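Cytochrome P450 reductase (Amycolatopsis methanolica 239, PDB 5OGX) passes electrons from NADH through FAD and a [2Fe-2S] cluster to its partner cytochrome P450, which O-demethylates guaiacol and other lignin-derived aromatic compounds. Local coordinates at residues 160-165 against 250-255; 114-119 against 243-248; 128-133 against 149-154. One frame throughout, in Å; residues are numbered along the deposited sequence.

Contact 1 of 3, residues 160-165 against 250-255; sequences VLELHV and LYDLGR. With FAD (flavin-adenine dinucleotide), chain B.
E162 and R255 reach for each other from opposite directions, and their flat ends meet almost coplanar, the carboxylate and guanidinium planes only 9° apart. The single short link is R255 NH2 to E162 OE2 at 2.7 Å, a salt bridge on the syn lone pair of the oxygen; the hydrogen bond in it is bent, at 140°. R255 gets there by a chain bent at chi2 and chi3, and the same NH2 also holds D252 OD2 at 2.9 Å, this time in the guanidinium plane. E162 OE2 takes a second donor within its own strand: H164 NE2, 2.9 Å away and nearly straight, arrives from above the carboxylate plane while lying in the plane of the imidazole. R119, from the neighbouring strand 117-124, pairs with both E162 and D252, so the two acids, whose OE2 and OD2 lie 4.4 Å apart, share arginines that should offset their repulsion.

This is the seam between the FAD-binding and NAD-binding domains of a ferredoxin-reductase-type module: strand 160-166 of the antiparallel beta barrel faces the start of helix 253-262. The tight part runs through E162-R255 and H164-Y251. Y251 and the imidazole form an offset edge-to-face pair, the planes at 88°, and Y251 OH reaches H164 ND1 obliquely, out of the imidazole plane, in a 2.9 Å hydrogen bond where either could be the donor. With both ring nitrogens engaged, the imidazole is fixed in rotation, while the backbone O of H164 accepts from FAD N3 at 2.7 Å. The looser, partly exposed side is D252, which barely touches the strand, with the chain of R255 beyond it; the R255 side chain also touches V223 and R227 of helix 219-232.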
loop_
_atom_site.group_PDB
_atom_site.type_symbol
_atom_site.label_atom_id
_atom_site.label_comp_id
_atom_site.label_asym_id
_atom_site.label_seq_id
_atom_site.Cartn_x
_atom_site.Cartn_y
_atom_site.Cartn_z
ATOM N N VAL A 160 -8.829 8.379 -13.054
ATOM C CA VAL A 160 -8.922 9.335 -11.958
ATOM C C VAL A 160 -8.502 8.596 -10.701
ATOM O O VAL A 160 -9.230 7.713 -10.224
ATOM C CB VAL A 160 -10.334 9.913 -11.807
ATOM C CG1 VAL A 160 -10.388 10.844 -10.602
ATOM C CG2 VAL A 160 -10.766 10.652 -13.087
ATOM N N LEU A 161 -7.331 8.936 -10.169
ATOM C CA LEU A 161 -6.831 8.263 -8.977
ATOM C C LEU A 161 -7.458 8.878 -7.732
ATOM O O LEU A 161 -7.592 10.098 -7.630
ATOM C CB LEU A 161 -5.303 8.363 -8.913
ATOM C CG LEU A 161 -4.543 7.905 -10.165
ATOM C CD1 LEU A 161 -3.032 8.069 -9.948
ATOM C CD2 LEU A 161 -4.870 6.455 -10.562
ATOM N N GLU A 162 -7.858 8.027 -6.790
ATOM C CA GLU A 162 -8.516 8.471 -5.561
ATOM C C GLU A 162 -7.600 8.201 -4.377
ATOM O O GLU A 162 -7.287 7.040 -4.090
ATOM C CB GLU A 162 -9.859 7.764 -5.357
ATOM C CG GLU A 162 -10.548 8.166 -4.059
ATOM C CD GLU A 162 -11.831 7.389 -3.811
ATOM O OE1 GLU A 162 -12.197 6.585 -4.680
ATOM O OE2 GLU A 162 -12.456 7.585 -2.749
ATOM N N LEU A 163 -7.212 9.266 -3.668
ATOM C CA LEU A 163 -6.369 9.169 -2.480
ATOM C C LEU A 163 -7.150 9.644 -1.261
ATOM O O LEU A 163 -7.969 10.568 -1.355
ATOM C CB LEU A 163 -5.089 10.026 -2.628
ATOM C CG LEU A 163 -4.373 9.942 -3.973
ATOM C CD1 LEU A 163 -3.180 10.909 -4.011
ATOM C CD2 LEU A 163 -3.909 8.524 -4.218
ATOM N N HIS A 164 -6.882 9.020 -0.111
ATOM C CA HIS A 164 -7.406 9.466 1.182
ATOM C C HIS A 164 -6.222 9.875 2.039
ATOM O O HIS A 164 -5.399 9.030 2.395
ATOM C CB HIS A 164 -8.195 8.360 1.897
ATOM C CG HIS A 164 -9.319 7.791 1.091
ATOM N ND1 HIS A 164 -10.034 6.688 1.503
ATOM C CD2 HIS A 164 -9.853 8.169 -0.097
ATOM C CE1 HIS A 164 -10.962 6.409 0.603
ATOM N NE2 HIS A 164 -10.877 7.294 -0.375
ATOM N N VAL A 165 -6.142 11.156 2.384
ATOM C CA VAL A 165 -4.957 11.726 3.014
ATOM C C VAL A 165 -5.294 12.168 4.430
ATOM O O VAL A 165 -6.211 12.970 4.631
ATOM C CB VAL A 165 -4.422 12.912 2.197
ATOM C CG1 VAL A 165 -3.105 13.410 2.793
ATOM C CG2 VAL A 165 -4.242 12.500 0.740
ATOM N N LEU A 250 -14.806 9.492 10.734
ATOM C CA LEU A 250 -15.387 8.530 9.810
ATOM C C LEU A 250 -15.786 9.222 8.518
ATOM O O LEU A 250 -16.100 10.421 8.503
ATOM C CB LEU A 250 -16.604 7.835 10.436
ATOM C CG LEU A 250 -16.365 7.053 11.732
ATOM C CD1 LEU A 250 -17.684 6.703 12.402
ATOM C CD2 LEU A 250 -15.541 5.789 11.417
ATOM N N TYR A 251 -15.761 8.467 7.422
ATOM C CA TYR A 251 -16.141 9.034 6.137
ATOM C C TYR A 251 -16.680 7.950 5.217
ATOM O O TYR A 251 -16.524 6.751 5.466
ATOM C CB TYR A 251 -14.966 9.781 5.467
ATOM C CG TYR A 251 -13.731 8.958 5.175
ATOM C CD1 TYR A 251 -12.711 8.846 6.119
ATOM C CD2 TYR A 251 -13.558 8.326 3.942
ATOM C CE1 TYR A 251 -11.569 8.116 5.861
ATOM C CE2 TYR A 251 -12.403 7.587 3.671
ATOM C CZ TYR A 251 -11.417 7.487 4.641
ATOM O OH TYR A 251 -10.273 6.771 4.384
ATOM N N ASP A 252 -17.364 8.405 4.164
ATOM C CA ASP A 252 -17.922 7.541 3.124
ATOM C C ASP A 252 -18.879 6.490 3.688
ATOM O O ASP A 252 -19.012 5.397 3.135
ATOM C CB ASP A 252 -16.809 6.874 2.310
ATOM C CG ASP A 252 -16.238 7.801 1.266
ATOM O OD1 ASP A 252 -16.810 8.903 1.097
ATOM O OD2 ASP A 252 -15.221 7.439 0.634
ATOM N N LEU A 253 -19.569 6.809 4.784
ATOM C CA LEU A 253 -20.489 5.831 5.355
ATOM C C LEU A 253 -21.568 5.445 4.349
ATOM O O LEU A 253 -21.938 4.268 4.249
ATOM C CB LEU A 253 -21.103 6.376 6.646
ATOM C CG LEU A 253 -20.049 6.694 7.715
ATOM C CD1 LEU A 253 -20.681 7.285 8.967
ATOM C CD2 LEU A 253 -19.237 5.437 8.061
ATOM N N GLY A 254 -22.039 6.407 3.553
ATOM C CA GLY A 254 -23.056 6.092 2.556
ATOM C C GLY A 254 -22.552 5.130 1.496
ATOM O O GLY A 254 -23.290 4.245 1.045
ATOM N N ARG A 255 -21.283 5.280 1.095
ATOM C CA ARG A 255 -20.696 4.382 0.102
ATOM C C ARG A 255 -20.619 2.957 0.630
ATOM O O ARG A 255 -20.957 2.005 -0.082
ATOM C CB ARG A 255 -19.299 4.865 -0.322
ATOM C CG ARG A 255 -18.480 3.757 -0.974
ATOM C CD ARG A 255 -17.591 4.206 -2.135
ATOM N NE ARG A 255 -16.480 5.004 -1.648
ATOM C CZ ARG A 255 -15.320 5.207 -2.276
ATOM N NH1 ARG A 255 -15.054 4.672 -3.463
ATOM N NH2 ARG A 255 -14.416 5.982 -1.703
HETATM P PA FAD B . 6.421 14.138 7.610
HETATM O O1A FAD B . 6.975 15.514 7.326
HETATM O O2A FAD B . 7.183 13.018 6.944
HETATM O O5B FAD B . 6.396 13.843 9.232
HETATM C C5B FAD B . 6.281 14.925 10.128
HETATM C C4B FAD B . 6.585 14.381 11.555
HETATM O O4B FAD B . 5.591 13.638 11.960
HETATM C C3B FAD B . 7.811 13.454 11.519
HETATM O O3B FAD B . 8.517 13.612 12.667
HETATM C C2B FAD B . 7.204 12.035 11.402
HETATM O O2B FAD B . 8.144 10.990 11.910
HETATM C C1B FAD B . 6.097 12.109 12.093
HETATM N N9A FAD B . 5.036 11.333 11.504
HETATM C C8A FAD B . 4.976 10.893 10.241
HETATM N N7A FAD B . 3.815 10.240 10.090
HETATM C C5A FAD B . 3.159 10.294 11.263
HETATM C C6A FAD B . 1.939 9.791 11.646
HETATM N N6A FAD B . 0.848 9.031 11.062
HETATM N N1A FAD B . 1.499 9.984 12.883
HETATM C C2A FAD B . 2.256 10.673 13.773
HETATM N N3A FAD B . 3.462 11.175 13.402
HETATM C C4A FAD B . 3.905 10.976 12.137
HETATM N N1 FAD B . -0.819 8.332 4.331
HETATM C C2 FAD B . -2.206 8.703 4.076
HETATM O O2 FAD B . -2.690 9.626 4.640
HETATM N N3 FAD B . -2.987 7.936 3.096
HETATM C C4 FAD B . -2.460 6.812 2.386
HETATM O O4 FAD B . -3.126 6.207 1.615
HETATM C C4X FAD B . -1.044 6.438 2.687
HETATM N N5 FAD B . -0.471 5.336 1.976
HETATM C C5X FAD B . 0.909 4.975 2.291
HETATM C C6 FAD B . 1.450 3.860 1.645
HETATM C C7 FAD B . 2.771 3.530 1.955
HETATM C C7M FAD B . 3.204 2.307 1.147
HETATM C C8 FAD B . 3.515 4.278 2.865
HETATM C C8M FAD B . 4.953 3.847 3.129
HETATM C C9 FAD B . 2.968 5.380 3.514
HETATM C C9A FAD B . 1.660 5.711 3.223
HETATM N N10 FAD B . 1.092 6.881 3.915
HETATM C C10 FAD B . -0.268 7.205 3.637
HETATM C "C1'" FAD B . 1.901 7.704 4.831
HETATM C "C2'" FAD B . 2.315 8.920 3.898
HETATM O "O2'" FAD B . 3.129 8.550 2.793
HETATM C "C3'" FAD B . 3.072 10.052 4.629
HETATM O "O3'" FAD B . 4.088 9.469 5.394
HETATM C "C4'" FAD B . 2.134 10.855 5.550
HETATM O "O4'" FAD B . 1.151 11.499 4.785
HETATM C "C5'" FAD B . 2.917 11.918 6.350
HETATM O "O5'" FAD B . 3.779 12.618 5.474
HETATM P P FAD B . 4.161 14.178 5.807
HETATM O O1P FAD B . 5.184 14.619 4.796
HETATM O O2P FAD B . 2.920 15.031 5.921
HETATM O O3P FAD B . 4.820 14.118 7.306
#

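Contact 2 of 3, residues 114-119 against 243-248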
loop_
_atom_site.group_PDB
_atom_site.type_symbol
_atom_site.label_atom_id
_atom_site.label_comp_id
_atom_site.label_asym_id
_atom_site.label_seq_id
_atom_site.Cartn_x
_atom_site.Cartn_y
_atom_site.Cartn_z
ATOM N N ALA A 114 -13.580 14.509 6.371
ATOM C CA ALA A 114 -13.694 14.129 7.775
ATOM C C ALA A 114 -12.607 14.876 8.536
ATOM O O ALA A 114 -11.755 15.537 7.938
ATOM C CB ALA A 114 -13.570 12.611 7.967
ATOM N N ARG A 115 -12.650 14.770 9.864
ATOM C CA ARG A 115 -11.629 15.407 10.688
ATOM C C ARG A 115 -10.237 15.037 10.195
ATOM O O ARG A 115 -9.894 13.854 10.098
ATOM C CB ARG A 115 -11.782 15.003 12.153
ATOM C CG ARG A 115 -10.697 15.594 13.048
ATOM C CD ARG A 115 -11.065 15.461 14.516
ATOM N NE ARG A 115 -11.196 14.063 14.922
ATOM C CZ ARG A 115 -11.611 13.675 16.125
ATOM N NH1 ARG A 115 -11.701 12.386 16.419
ATOM N NH2 ARG A 115 -11.933 14.582 17.033
ATOM N N ASP A 116 -9.453 16.063 9.854
ATOM C CA ASP A 116 -8.072 15.903 9.390
ATOM C C ASP A 116 -7.955 14.957 8.196
ATOM O O ASP A 116 -6.922 14.314 8.019
ATOM C CB ASP A 116 -7.158 15.410 10.516
ATOM C CG ASP A 116 -6.897 16.470 11.563
ATOM O OD1 ASP A 116 -6.999 17.670 11.238
ATOM O OD2 ASP A 116 -6.588 16.094 12.711
ATOM N N THR A 117 -8.987 14.866 7.360
ATOM C CA THR A 117 -8.996 13.898 6.268
ATOM C C THR A 117 -9.438 14.574 4.981
ATOM O O THR A 117 -10.445 15.291 4.967
ATOM C CB THR A 117 -9.919 12.709 6.577
ATOM O OG1 THR A 117 -9.583 12.158 7.855
ATOM C CG2 THR A 117 -9.755 11.635 5.518
ATOM N N ARG A 118 -8.690 14.336 3.903
ATOM C CA ARG A 118 -9.027 14.864 2.591
ATOM C C ARG A 118 -9.061 13.759 1.545
ATOM O O ARG A 118 -8.240 12.836 1.569
ATOM C CB ARG A 118 -8.033 15.927 2.155
ATOM C CG ARG A 118 -8.376 17.280 2.726
ATOM C CD ARG A 118 -7.399 18.364 2.325
ATOM N NE ARG A 118 -8.045 19.653 2.555
ATOM C CZ ARG A 118 -7.672 20.812 2.022
ATOM N NH1 ARG A 118 -6.624 20.884 1.205
ATOM N NH2 ARG A 118 -8.362 21.908 2.318
ATOM N N ARG A 119 -9.998 13.883 0.613
ATOM C CA ARG A 119 -9.992 13.094 -0.608
ATOM C C ARG A 119 -9.309 13.910 -1.693
ATOM O O ARG A 119 -9.578 15.104 -1.845
ATOM C CB ARG A 119 -11.412 12.721 -1.047
ATOM C CG ARG A 119 -11.455 11.518 -2.005
ATOM C CD ARG A 119 -12.796 11.376 -2.724
ATOM N NE ARG A 119 -13.942 11.572 -1.833
ATOM C CZ ARG A 119 -14.449 10.632 -1.036
ATOM N NH1 ARG A 119 -13.917 9.406 -1.000
ATOM N NH2 ARG A 119 -15.493 10.921 -0.271
ATOM N N GLY A 243 -10.682 1.619 11.998
ATOM C CA GLY A 243 -10.307 2.035 13.341
ATOM C C GLY A 243 -9.923 3.500 13.370
ATOM O O GLY A 243 -8.959 3.905 12.714
ATOM N N VAL A 244 -10.673 4.311 14.120
ATOM C CA VAL A 244 -10.440 5.747 14.205
ATOM C C VAL A 244 -10.577 6.181 15.659
ATOM O O VAL A 244 -11.007 5.421 16.527
ATOM C CB VAL A 244 -11.422 6.554 13.330
ATOM C CG1 VAL A 244 -11.238 6.237 11.847
ATOM C CG2 VAL A 244 -12.841 6.264 13.757
ATOM N N ARG A 245 -10.204 7.431 15.917
ATOM C CA ARG A 245 -10.306 7.958 17.272
ATOM C C ARG A 245 -11.757 8.226 17.661
ATOM O O ARG A 245 -12.164 7.942 18.795
ATOM C CB ARG A 245 -9.471 9.231 17.394
ATOM C CG ARG A 245 -7.991 8.964 17.610
ATOM C CD ARG A 245 -7.202 10.264 17.713
ATOM N NE ARG A 245 -7.406 11.114 16.542
ATOM C CZ ARG A 245 -7.975 12.316 16.575
ATOM N NH1 ARG A 245 -8.402 12.827 17.725
ATOM N NH2 ARG A 245 -8.116 13.011 15.455
ATOM N N GLY A 246 -12.543 8.801 16.751
ATOM C CA GLY A 246 -13.907 9.184 17.076
ATOM C C GLY A 246 -14.748 9.268 15.824
ATOM O O GLY A 246 -14.245 9.152 14.703
ATOM N N ALA A 247 -16.053 9.507 16.027
ATOM C CA ALA A 247 -16.973 9.534 14.895
ATOM C C ALA A 247 -16.611 10.630 13.903
ATOM O O ALA A 247 -16.873 10.491 12.700
ATOM C CB ALA A 247 -18.412 9.710 15.381
ATOM N N ALA A 248 -15.981 11.708 14.378
ATOM C CA ALA A 248 -15.607 12.800 13.490
ATOM C C ALA A 248 -14.600 12.371 12.434
ATOM O O ALA A 248 -14.449 13.063 11.415
ATOM C CB ALA A 248 -15.043 13.964 14.309
#
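R115 and R245 cross at about a right angle, with their guanidinium groups laid one over the other, the planes 26° apart. R245 NH1 sits 3.5 Å above one face of the R115 guanidinium, offset toward its rim, and A248 CB lies over the centre of the opposite face, 3.8 Å from the plane. At the edge, near that plane, is G246 N, 3.7 Å from R115 NH1; D249 takes bonds from both. R115 NE and R245 NH2 come within 3.3 Å, but both are donors and make no bond. D249 and E275, close by, probably offset the two positive charges: each forms a salt bridge with R115 NH1 and a weak, long ion pair with R245.

R115 is the second residue of a type II beta turn, A114 to T117, that links strands 101-114 and 117-124 of the FAD-binding domain as a hairpin. Its N donates to A248 O at 2.9 Å, tying the turn to the short 3-10 segment that follows strand 238-244 of the NAD-binding domain. With CG anti to the backbone N (chi1 177°) the R115 chain runs out from the turn, and the bend at chi3 sets the guanidinium over the A248 methyl. T117 OG1 braces the turn from within, giving its hydrogen to R115 O at 2.8 Å.

Contact 3 of 3, residues 128-133 against 149-154; sequences LAFEAG and YSLANT. With FAD (flavin-adenine dinucleotide), chain B.
The F130 ring has the methyl CD1 of L151 over the centre of one face, a CH-pi contact 3.8 Å from the centroid and 13° off the normal. N153 O lies in the ring plane at its edge, while N153 CB approaches F130 CZ obliquely at 3.5 Å; the N153 amide stands almost perpendicular to the ring, at 88°. At the start of the same segment, the Y149 ring has the ribityl O2' of FAD over one face and the flavin O2 at its edge, and its OH bonds to FAD O4' at 2.9 Å.

F130 CG sits between its backbone N and carbonyl carbon (chi1 60°), which swings the ring toward L151. The N153 amide turns elsewhere, to V160, E157 and E162. Strand 146-150 carries the family's RxYS flavin-binding motif, ending in Y149 and S150, and S150 N donates to FAD O4 at 3.0 Å.

No direct hydrogen bond joins the two segments; two ordered waters make the polar links. One accepts from G133 N at 2.8 Å and donates to both L151 O and N153 O. The other accepts from S150 OG and donates to G133 O, coupling the loop's backbone through one water to the S150 hydroxyl beside the flavin.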
loop_
_atom_site.group_PDB
_atom_site.type_symbol
_atom_site.label_atom_id
_atom_site.label_comp_id
_atom_site.label_asym_id
_atom_site.label_seq_id
_atom_site.Cartn_x
_atom_site.Cartn_y
_atom_site.Cartn_z
ATOM N N LEU A 128 -3.919 4.304 -16.262
ATOM C CA LEU A 128 -2.893 3.631 -15.479
ATOM C C LEU A 128 -3.291 2.179 -15.257
ATOM O O LEU A 128 -4.402 1.903 -14.794
ATOM C CB LEU A 128 -2.697 4.328 -14.137
ATOM C CG LEU A 128 -1.600 3.716 -13.266
ATOM C CD1 LEU A 128 -0.260 3.878 -13.990
ATOM C CD2 LEU A 128 -1.571 4.382 -11.893
ATOM N N ALA A 129 -2.392 1.258 -15.593
ATOM C CA ALA A 129 -2.579 -0.154 -15.271
ATOM C C ALA A 129 -2.070 -0.398 -13.859
ATOM O O ALA A 129 -0.923 -0.066 -13.560
ATOM C CB ALA A 129 -1.823 -1.041 -16.260
ATOM N N PHE A 130 -2.919 -0.968 -12.998
ATOM C CA PHE A 130 -2.541 -1.263 -11.615
ATOM C C PHE A 130 -3.478 -2.328 -11.058
ATOM O O PHE A 130 -4.528 -2.625 -11.633
ATOM C CB PHE A 130 -2.588 -0.007 -10.720
ATOM C CG PHE A 130 -3.957 0.626 -10.642
ATOM C CD1 PHE A 130 -4.326 1.600 -11.560
ATOM C CD2 PHE A 130 -4.869 0.248 -9.662
ATOM C CE1 PHE A 130 -5.590 2.191 -11.520
ATOM C CE2 PHE A 130 -6.145 0.840 -9.616
ATOM C CZ PHE A 130 -6.497 1.809 -10.552
ATOM N N GLU A 131 -3.081 -2.901 -9.922
ATOM C CA GLU A 131 -3.942 -3.776 -9.130
ATOM C C GLU A 131 -4.513 -2.971 -7.977
ATOM O O GLU A 131 -3.804 -2.150 -7.394
ATOM C CB GLU A 131 -3.160 -4.960 -8.555
ATOM C CG GLU A 131 -2.507 -5.847 -9.607
ATOM C CD GLU A 131 -3.532 -6.565 -10.452
ATOM O OE1 GLU A 131 -4.539 -7.058 -9.892
ATOM O OE2 GLU A 131 -3.341 -6.623 -11.677
ATOM N N ALA A 132 -5.791 -3.203 -7.647
ATOM C CA ALA A 132 -6.367 -2.527 -6.487
ATOM C C ALA A 132 -5.541 -2.823 -5.251
ATOM O O ALA A 132 -5.162 -3.973 -5.018
ATOM C CB ALA A 132 -7.813 -2.972 -6.271
ATOM N N GLY A 133 -5.256 -1.778 -4.464
ATOM C CA GLY A 133 -4.408 -1.891 -3.290
ATOM C C GLY A 133 -3.000 -1.366 -3.494
ATOM O O GLY A 133 -2.274 -1.159 -2.508
ATOM N N TYR A 149 0.917 7.306 -1.315
ATOM C CA TYR A 149 -0.519 7.367 -1.029
ATOM C C TYR A 149 -1.199 6.214 -1.744
ATOM O O TYR A 149 -1.046 6.045 -2.959
ATOM C CB TYR A 149 -1.122 8.730 -1.430
ATOM C CG TYR A 149 -0.533 9.773 -0.524
ATOM C CD1 TYR A 149 -0.922 9.851 0.804
ATOM C CD2 TYR A 149 0.522 10.564 -0.945
ATOM C CE1 TYR A 149 -0.322 10.759 1.679
ATOM C CE2 TYR A 149 1.128 11.470 -0.083
ATOM C CZ TYR A 149 0.716 11.550 1.223
ATOM O OH TYR A 149 1.336 12.434 2.076
ATOM N N SER A 150 -1.923 5.406 -0.975
ATOM C CA SER A 150 -2.615 4.243 -1.517
ATOM C C SER A 150 -3.765 4.655 -2.424
ATOM O O SER A 150 -4.450 5.653 -2.176
ATOM C CB SER A 150 -3.187 3.399 -0.377
ATOM O OG SER A 150 -2.178 2.948 0.493
ATOM N N LEU A 151 -4.002 3.844 -3.457
ATOM C CA LEU A 151 -5.167 4.028 -4.314
ATOM C C LEU A 151 -6.388 3.406 -3.657
ATOM O O LEU A 151 -6.337 2.266 -3.187
ATOM C CB LEU A 151 -4.927 3.401 -5.690
ATOM C CG LEU A 151 -3.763 3.996 -6.498
ATOM C CD1 LEU A 151 -3.653 3.271 -7.826
ATOM C CD2 LEU A 151 -3.978 5.496 -6.741
ATOM N N ALA A 152 -7.488 4.155 -3.626
ATOM C CA ALA A 152 -8.777 3.571 -3.264
ATOM C C ALA A 152 -9.467 2.929 -4.459
ATOM O O ALA A 152 -10.539 2.317 -4.298
ATOM C CB ALA A 152 -9.687 4.652 -2.649
ATOM N N ASN A 153 -8.873 3.048 -5.644
ATOM C CA ASN A 153 -9.501 2.676 -6.911
ATOM C C ASN A 153 -9.651 1.178 -7.086
ATOM O O ASN A 153 -8.792 0.390 -6.681
ATOM C CB ASN A 153 -8.652 3.142 -8.086
ATOM C CG ASN A 153 -8.443 4.617 -8.098
ATOM O OD1 ASN A 153 -7.906 5.199 -7.151
ATOM N ND2 ASN A 153 -8.862 5.243 -9.174
ATOM N N THR A 154 -10.708 0.796 -7.801
ATOM C CA THR A 154 -10.658 -0.479 -8.495
ATOM C C THR A 154 -9.954 -0.281 -9.835
ATOM O O THR A 154 -9.803 0.842 -10.323
ATOM C CB THR A 154 -12.061 -1.060 -8.694
ATOM O OG1 THR A 154 -12.919 -0.064 -9.257
ATOM C CG2 THR A 154 -12.644 -1.499 -7.355
HETATM P PA FAD B . 6.421 14.138 7.610
HETATM O O1A FAD B . 6.975 15.514 7.326
HETATM O O2A FAD B . 7.183 13.018 6.944
HETATM O O5B FAD B . 6.396 13.843 9.232
HETATM C C5B FAD B . 6.281 14.925 10.128
HETATM C C4B FAD B . 6.585 14.381 11.555
HETATM O O4B FAD B . 5.591 13.638 11.960
HETATM C C3B FAD B . 7.811 13.454 11.519
HETATM O O3B FAD B . 8.517 13.612 12.667
HETATM C C2B FAD B . 7.204 12.035 11.402
HETATM O O2B FAD B . 8.144 10.990 11.910
HETATM C C1B FAD B . 6.097 12.109 12.093
HETATM N N9A FAD B . 5.036 11.333 11.504
HETATM C C8A FAD B . 4.976 10.893 10.241
HETATM N N7A FAD B . 3.815 10.240 10.090
HETATM C C5A FAD B . 3.159 10.294 11.263
HETATM C C6A FAD B . 1.939 9.791 11.646
HETATM N N6A FAD B . 0.848 9.031 11.062
HETATM N N1A FAD B . 1.499 9.984 12.883
HETATM C C2A FAD B . 2.256 10.673 13.773
HETATM N N3A FAD B . 3.462 11.175 13.402
HETATM C C4A FAD B . 3.905 10.976 12.137
HETATM N N1 FAD B . -0.819 8.332 4.331
HETATM C C2 FAD B . -2.206 8.703 4.076
HETATM O O2 FAD B . -2.690 9.626 4.640
HETATM N N3 FAD B . -2.987 7.936 3.096
HETATM C C4 FAD B . -2.460 6.812 2.386
HETATM O O4 FAD B . -3.126 6.207 1.615
HETATM C C4X FAD B . -1.044 6.438 2.687
HETATM N N5 FAD B . -0.471 5.336 1.976
HETATM C C5X FAD B . 0.909 4.975 2.291
HETATM C C6 FAD B . 1.450 3.860 1.645
HETATM C C7 FAD B . 2.771 3.530 1.955
HETATM C C7M FAD B . 3.204 2.307 1.147
HETATM C C8 FAD B . 3.515 4.278 2.865
HETATM C C8M FAD B . 4.953 3.847 3.129
HETATM C C9 FAD B . 2.968 5.380 3.514
HETATM C C9A FAD B . 1.660 5.711 3.223
HETATM N N10 FAD B . 1.092 6.881 3.915
HETATM C C10 FAD B . -0.268 7.205 3.637
HETATM C "C1'" FAD B . 1.901 7.704 4.831
HETATM C "C2'" FAD B . 2.315 8.920 3.898
HETATM O "O2'" FAD B . 3.129 8.550 2.793
HETATM C "C3'" FAD B . 3.072 10.052 4.629
HETATM O "O3'" FAD B . 4.088 9.469 5.394
HETATM C "C4'" FAD B . 2.134 10.855 5.550
HETATM O "O4'" FAD B . 1.151 11.499 4.785
HETATM C "C5'" FAD B . 2.917 11.918 6.350
HETATM O "O5'" FAD B . 3.779 12.618 5.474
HETATM P P FAD B . 4.161 14.178 5.807
HETATM O O1P FAD B . 5.184 14.619 4.796
HETATM O O2P FAD B . 2.920 15.031 5.921
HETATM O O3P FAD B . 4.820 14.118 7.306
HETATM O O HOH W 1 -7.318 0.156 -4.576
HETATM O O HOH W 2 -1.244 0.714 -0.697
#

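Overall arrangement
Contacts 1 and 2 both join the FAD-binding domain to the NAD-binding domain, using the neighbouring strands 160-166 and 117-124 on one side and successive elements, strand 238-244 and helix 253-262, on the other; the two contacts touch. Contact 1 is buried and balances its charges in a tight network that also takes in R119 of 114-119, whereas contact 2 lies at the surface and leaves its stacked arginines to outside acids. Contact 3, also buried, stays within the FAD-binding domain and relies on apolar packing and water. It meets contact 1 through FAD and the adjoining strands 146-150 and 160-166; contacts 2 and 3 do not touch.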